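PDB 5MQR: beta-L-arabinobiosidase, which probably hydrolyses glycosidic bonds in plant pectin, including arabinofuranosyl linkages, and may also have exo-alpha-sialidase activity. Local coordinates for residues G261-G273 with K310-A322. Numbering follows the deposited sequence.
Sequences GYKAFNCYTLPDG and KIWGQRLSDGTYA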
loop_
_atom_site.group_PDB
_atom_site.type_symbol
_atom_site.label_atom_id
_atom_site.label_comp_id
_atom_site.label_asym_id
_atom_site.label_seq_id
_atom_site.Cartn_x
_atom_site.Cartn_y
_atom_site.Cartn_z
ATOM N N GLY A 261 -12.883 39.107 -4.492
ATOM C CA GLY A 261 -13.964 38.125 -4.581
ATOM C C GLY A 261 -13.536 36.791 -5.142
ATOM O O GLY A 261 -14.083 36.327 -6.122
ATOM N N TYR A 262 -12.547 36.183 -4.502
ATOM C CA TYR A 262 -12.169 34.826 -4.778
ATOM C C TYR A 262 -13.286 33.996 -4.173
ATOM O O TYR A 262 -13.884 34.390 -3.165
ATOM C CB TYR A 262 -10.817 34.501 -4.147
ATOM C CG TYR A 262 -9.667 35.367 -4.640
ATOM C CD1 TYR A 262 -9.449 35.580 -6.016
ATOM C CD2 TYR A 262 -8.797 35.992 -3.742
ATOM C CE1 TYR A 262 -8.401 36.374 -6.472
ATOM C CE2 TYR A 262 -7.744 36.791 -4.196
ATOM C CZ TYR A 262 -7.549 36.966 -5.557
ATOM O OH TYR A 262 -6.510 37.742 -5.984
ATOM N N LYS A 263 -13.572 32.855 -4.783
ATOM C CA LYS A 263 -14.840 32.181 -4.535
ATOM C C LYS A 263 -14.712 30.862 -3.835
ATOM O O LYS A 263 -13.817 30.099 -4.142
ATOM C CB LYS A 263 -15.555 31.952 -5.856
ATOM C CG LYS A 263 -15.566 33.210 -6.683
ATOM C CD LYS A 263 -16.792 33.363 -7.546
ATOM C CE LYS A 263 -16.873 34.816 -7.994
ATOM N NZ LYS A 263 -17.924 34.943 -9.028
ATOM N N ALA A 264 -15.647 30.601 -2.920
ATOM C CA ALA A 264 -15.795 29.301 -2.271
ATOM C C ALA A 264 -14.530 28.879 -1.522
ATOM O O ALA A 264 -14.066 27.736 -1.641
ATOM C CB ALA A 264 -16.215 28.249 -3.295
ATOM N N PHE A 265 -13.970 29.834 -0.781
ATOM C CA PHE A 265 -12.828 29.604 0.104
ATOM C C PHE A 265 -12.970 28.324 0.923
ATOM O O PHE A 265 -14.022 28.038 1.502
ATOM C CB PHE A 265 -12.682 30.808 1.039
ATOM C CG PHE A 265 -11.616 30.664 2.096
ATOM C CD1 PHE A 265 -11.890 30.027 3.303
ATOM C CD2 PHE A 265 -10.360 31.226 1.904
ATOM C CE1 PHE A 265 -10.918 29.910 4.285
ATOM C CE2 PHE A 265 -9.365 31.124 2.884
ATOM C CZ PHE A 265 -9.647 30.463 4.082
ATOM N N ASN A 266 -11.910 27.539 0.945
ATOM C CA ASN A 266 -11.736 26.514 1.975
ATOM C C ASN A 266 -10.269 26.442 2.289
ATOM O O ASN A 266 -9.450 26.902 1.506
ATOM C CB ASN A 266 -12.312 25.147 1.584
ATOM C CG ASN A 266 -11.755 24.597 0.284
ATOM O OD1 ASN A 266 -11.109 23.548 0.275
ATOM N ND2 ASN A 266 -12.036 25.280 -0.828
ATOM N N CYS A 267 -9.943 25.884 3.450
ATOM C CA CYS A 267 -8.578 25.859 3.919
ATOM C C CYS A 267 -8.295 24.673 4.786
ATOM O O CYS A 267 -9.211 24.001 5.286
ATOM C CB CYS A 267 -8.276 27.141 4.723
ATOM S SG CYS A 267 -9.136 27.331 6.312
ATOM N N TYR A 268 -7.008 24.439 4.990
ATOM C CA TYR A 268 -6.566 23.429 5.931
ATOM C C TYR A 268 -5.212 23.791 6.500
ATOM O O TYR A 268 -4.516 24.640 5.950
ATOM C CB TYR A 268 -6.528 22.050 5.286
ATOM C CG TYR A 268 -5.703 21.889 4.026
ATOM C CD1 TYR A 268 -4.307 21.795 4.066
ATOM C CD2 TYR A 268 -6.324 21.750 2.796
ATOM C CE1 TYR A 268 -3.567 21.606 2.901
ATOM C CE2 TYR A 268 -5.605 21.556 1.626
ATOM C CZ TYR A 268 -4.223 21.472 1.673
ATOM O OH TYR A 268 -3.521 21.243 0.513
ATOM N N THR A 269 -4.853 23.114 7.584
ATOM C CA THR A 269 -3.642 23.393 8.334
ATOM C C THR A 269 -2.540 22.432 7.892
ATOM O O THR A 269 -2.706 21.220 7.929
ATOM C CB THR A 269 -3.902 23.284 9.850
ATOM O OG1 THR A 269 -4.924 24.226 10.223
ATOM C CG2 THR A 269 -2.622 23.595 10.642
ATOM N N LEU A 270 -1.426 22.998 7.451
ATOM C CA LEU A 270 -0.262 22.230 7.003
ATOM C C LEU A 270 0.500 21.642 8.207
ATOM O O LEU A 270 0.250 22.035 9.334
ATOM C CB LEU A 270 0.672 23.147 6.200
ATOM C CG LEU A 270 0.139 23.759 4.908
ATOM C CD1 LEU A 270 1.124 24.789 4.379
ATOM C CD2 LEU A 270 -0.117 22.655 3.883
ATOM N N PRO A 271 1.423 20.700 7.983
ATOM C CA PRO A 271 2.115 20.123 9.154
ATOM C C PRO A 271 2.897 21.122 10.008
ATOM O O PRO A 271 3.022 20.883 11.200
ATOM C CB PRO A 271 3.051 19.075 8.539
ATOM C CG PRO A 271 2.360 18.696 7.266
ATOM C CD PRO A 271 1.747 19.964 6.749
ATOM N N ASP A 272 3.378 22.221 9.420
ATOM C CA ASP A 272 4.054 23.303 10.178
ATOM C C ASP A 272 3.105 24.341 10.826
ATOM O O ASP A 272 3.562 25.313 11.408
ATOM C CB ASP A 272 5.148 24.007 9.321
ATOM C CG ASP A 272 4.605 24.694 8.015
ATOM O OD1 ASP A 272 3.414 25.089 7.899
ATOM O OD2 ASP A 272 5.408 24.819 7.058
ATOM N N GLY A 273 1.791 24.168 10.717
ATOM C CA GLY A 273 0.843 25.113 11.309
ATOM C C GLY A 273 0.441 26.284 10.435
ATOM O O GLY A 273 -0.425 27.061 10.827
ATOM N N LYS A 310 -15.938 24.319 -7.935
ATOM C CA LYS A 310 -15.252 24.170 -6.622
ATOM C C LYS A 310 -14.198 23.045 -6.524
ATOM O O LYS A 310 -14.286 22.001 -7.176
ATOM C CB LYS A 310 -16.212 23.961 -5.445
ATOM C CG LYS A 310 -17.252 25.025 -5.202
ATOM C CD LYS A 310 -18.054 24.683 -3.948
ATOM C CE LYS A 310 -19.110 25.750 -3.656
ATOM N NZ LYS A 310 -19.896 25.489 -2.418
ATOM N N ILE A 311 -13.225 23.280 -5.651
ATOM C CA ILE A 311 -12.264 22.270 -5.239
ATOM C C ILE A 311 -12.261 22.256 -3.699
ATOM O O ILE A 311 -12.315 23.310 -3.045
ATOM C CB ILE A 311 -10.873 22.547 -5.836
ATOM C CG1 ILE A 311 -9.820 21.589 -5.241
ATOM C CG2 ILE A 311 -10.452 23.995 -5.622
ATOM C CD1 ILE A 311 -8.542 21.467 -6.074
ATOM N N TRP A 312 -12.266 21.061 -3.135
ATOM C CA TRP A 312 -12.251 20.876 -1.709
ATOM C C TRP A 312 -10.949 20.227 -1.319
ATOM O O TRP A 312 -10.595 19.190 -1.862
ATOM C CB TRP A 312 -13.366 19.932 -1.304
ATOM C CG TRP A 312 -13.284 19.529 0.123
ATOM C CD1 TRP A 312 -12.893 18.324 0.609
ATOM C CD2 TRP A 312 -13.547 20.355 1.250
ATOM N NE1 TRP A 312 -12.931 18.330 1.966
ATOM C CE2 TRP A 312 -13.326 19.569 2.396
ATOM C CE3 TRP A 312 -13.969 21.684 1.407
ATOM C CZ2 TRP A 312 -13.511 20.069 3.703
ATOM C CZ3 TRP A 312 -14.159 22.178 2.693
ATOM C CH2 TRP A 312 -13.942 21.364 3.828
ATOM N N GLY A 313 -10.274 20.809 -0.353
ATOM C CA GLY A 313 -9.056 20.231 0.200
ATOM C C GLY A 313 -9.166 20.083 1.709
ATOM O O GLY A 313 -9.722 20.939 2.368
ATOM N N GLN A 314 -8.607 19.012 2.250
ATOM C CA GLN A 314 -8.545 18.830 3.689
ATOM C C GLN A 314 -7.416 17.915 4.110
ATOM O O GLN A 314 -6.924 17.112 3.317
ATOM C CB GLN A 314 -9.863 18.265 4.232
ATOM C CG GLN A 314 -10.189 16.817 3.863
ATOM C CD GLN A 314 -11.471 16.342 4.553
ATOM O OE1 GLN A 314 -12.595 16.588 4.085
ATOM N NE2 GLN A 314 -11.302 15.685 5.693
ATOM N N ARG A 315 -7.051 18.048 5.384
ATOM C CA ARG A 315 -6.303 17.047 6.101
ATOM C C ARG A 315 -7.180 15.808 6.430
ATOM O O ARG A 315 -8.343 15.937 6.767
ATOM C CB ARG A 315 -5.710 17.647 7.391
ATOM C CG ARG A 315 -4.541 16.809 7.881
ATOM C CD ARG A 315 -3.811 17.330 9.108
ATOM N NE ARG A 315 -2.451 16.782 9.056
ATOM C CZ ARG A 315 -1.437 17.114 9.854
ATOM N NH1 ARG A 315 -1.592 18.009 10.830
ATOM N NH2 ARG A 315 -0.250 16.540 9.660
ATOM N N LEU A 316 -6.607 14.622 6.312
ATOM C CA LEU A 316 -7.296 13.368 6.598
ATOM C C LEU A 316 -6.924 12.871 7.997
ATOM O O LEU A 316 -6.030 13.438 8.650
ATOM C CB LEU A 316 -6.945 12.318 5.537
ATOM C CG LEU A 316 -7.190 12.772 4.092
ATOM C CD1 LEU A 316 -6.611 11.786 3.092
ATOM C CD2 LEU A 316 -8.668 12.961 3.835
ATOM N N SER A 317 -7.621 11.826 8.459
ATOM C CA SER A 317 -7.417 11.307 9.817
ATOM C C SER A 317 -6.057 10.612 9.976
ATOM O O SER A 317 -5.603 10.436 11.088
ATOM C CB SER A 317 -8.543 10.347 10.240
ATOM O OG SER A 317 -8.468 9.100 9.580
ATOM N N ASP A 318 -5.431 10.203 8.872
ATOM C CA ASP A 318 -4.079 9.617 8.916
ATOM C C ASP A 318 -2.954 10.655 8.825
ATOM O O ASP A 318 -1.813 10.284 8.695
ATOM C CB ASP A 318 -3.914 8.538 7.822
ATOM C CG ASP A 318 -3.935 9.107 6.393
ATOM O OD1 ASP A 318 -4.071 10.346 6.222
ATOM O OD2 ASP A 318 -3.801 8.304 5.429
ATOM N N GLY A 319 -3.264 11.946 8.865
ATOM C CA GLY A 319 -2.240 12.992 8.809
ATOM C C GLY A 319 -1.862 13.448 7.397
ATOM O O GLY A 319 -1.147 14.440 7.247
ATOM N N THR A 320 -2.349 12.764 6.366
ATOM C CA THR A 320 -2.089 13.167 4.990
ATOM C C THR A 320 -3.208 14.100 4.494
ATOM O O THR A 320 -4.057 14.525 5.274
ATOM C CB THR A 320 -1.898 11.947 4.072
ATOM O OG1 THR A 320 -3.136 11.254 3.894
ATOM C CG2 THR A 320 -0.833 11.010 4.648
ATOM N N TYR A 321 -3.156 14.462 3.215
ATOM C CA TYR A 321 -4.028 15.455 2.659
ATOM C C TYR A 321 -4.659 14.931 1.361
ATOM O O TYR A 321 -4.106 14.033 0.714
ATOM C CB TYR A 321 -3.229 16.736 2.441
ATOM C CG TYR A 321 -2.755 17.375 3.744
ATOM C CD1 TYR A 321 -1.566 16.965 4.367
ATOM C CD2 TYR A 321 -3.478 18.384 4.339
ATOM C CE1 TYR A 321 -1.119 17.557 5.551
ATOM C CE2 TYR A 321 -3.053 18.971 5.514
ATOM C CZ TYR A 321 -1.866 18.549 6.119
ATOM O OH TYR A 321 -1.465 19.145 7.282
ATOM N N ALA A 322 -5.832 15.475 1.030
ATOM C CA ALA A 322 -6.568 15.127 -0.172
ATOM C C ALA A 322 -7.327 16.340 -0.721
ATOM O O ALA A 322 -7.830 17.178 0.037
ATOM C CB ALA A 322 -7.542 13.988 0.084
HETATM O O HOH W 1 -13.550 25.869 -4.120
HETATM O O HOH W 2 -11.033 22.204 4.418
#
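K310 lays its extended chain against the methyl of A264, K310 CE coming within 3.8 Å of A264 CB; a lysine suits this place because its shaft packs while NZ hydrogen-bonds to the Q77 side chain. At I311 the carbonyl O accepts a hydrogen bond from N266 ND2, which also donates to A264 O, while a water joins A264 O to I311 N. W312 sets the benzo side of its indole against N266, amide and ring planes only 16° apart, with W312 CZ3 3.7 Å from N266 CB. G313 N gives N266 OD1 a nearly straight bond of 2.9 Å. With CG between backbone N and carbonyl carbon (chi1 56°), the asparagine turns its amide toward strand 311-315 and bridges two strands whose backbones share no direct hydrogen bond; an alanine here would probably leave G313 N and I311 O without these mates. Strands 266-269 and 311-315 run in the same direction, 18° apart, as innermost strands of consecutive four-stranded antiparallel sheets, blades of a beta propeller with BNR-like repeats. Glycine fits at G313 because a CB would clash with the Y268 ring; a second water spans G313 O and C267 O. At the strand's end, R315 NE bonds G319 O, 3.2 Å away, helping hold the extended side chain alongside P271. Y321 brings CD2 over one face of the Y268 ring, whose hydroxyl goes to G342 and Y345. Tyrosine serves here because its hydroxyl also donates, in the ring plane, to a lone pair of T269 O, Y321 OH lying 2.5 Å away.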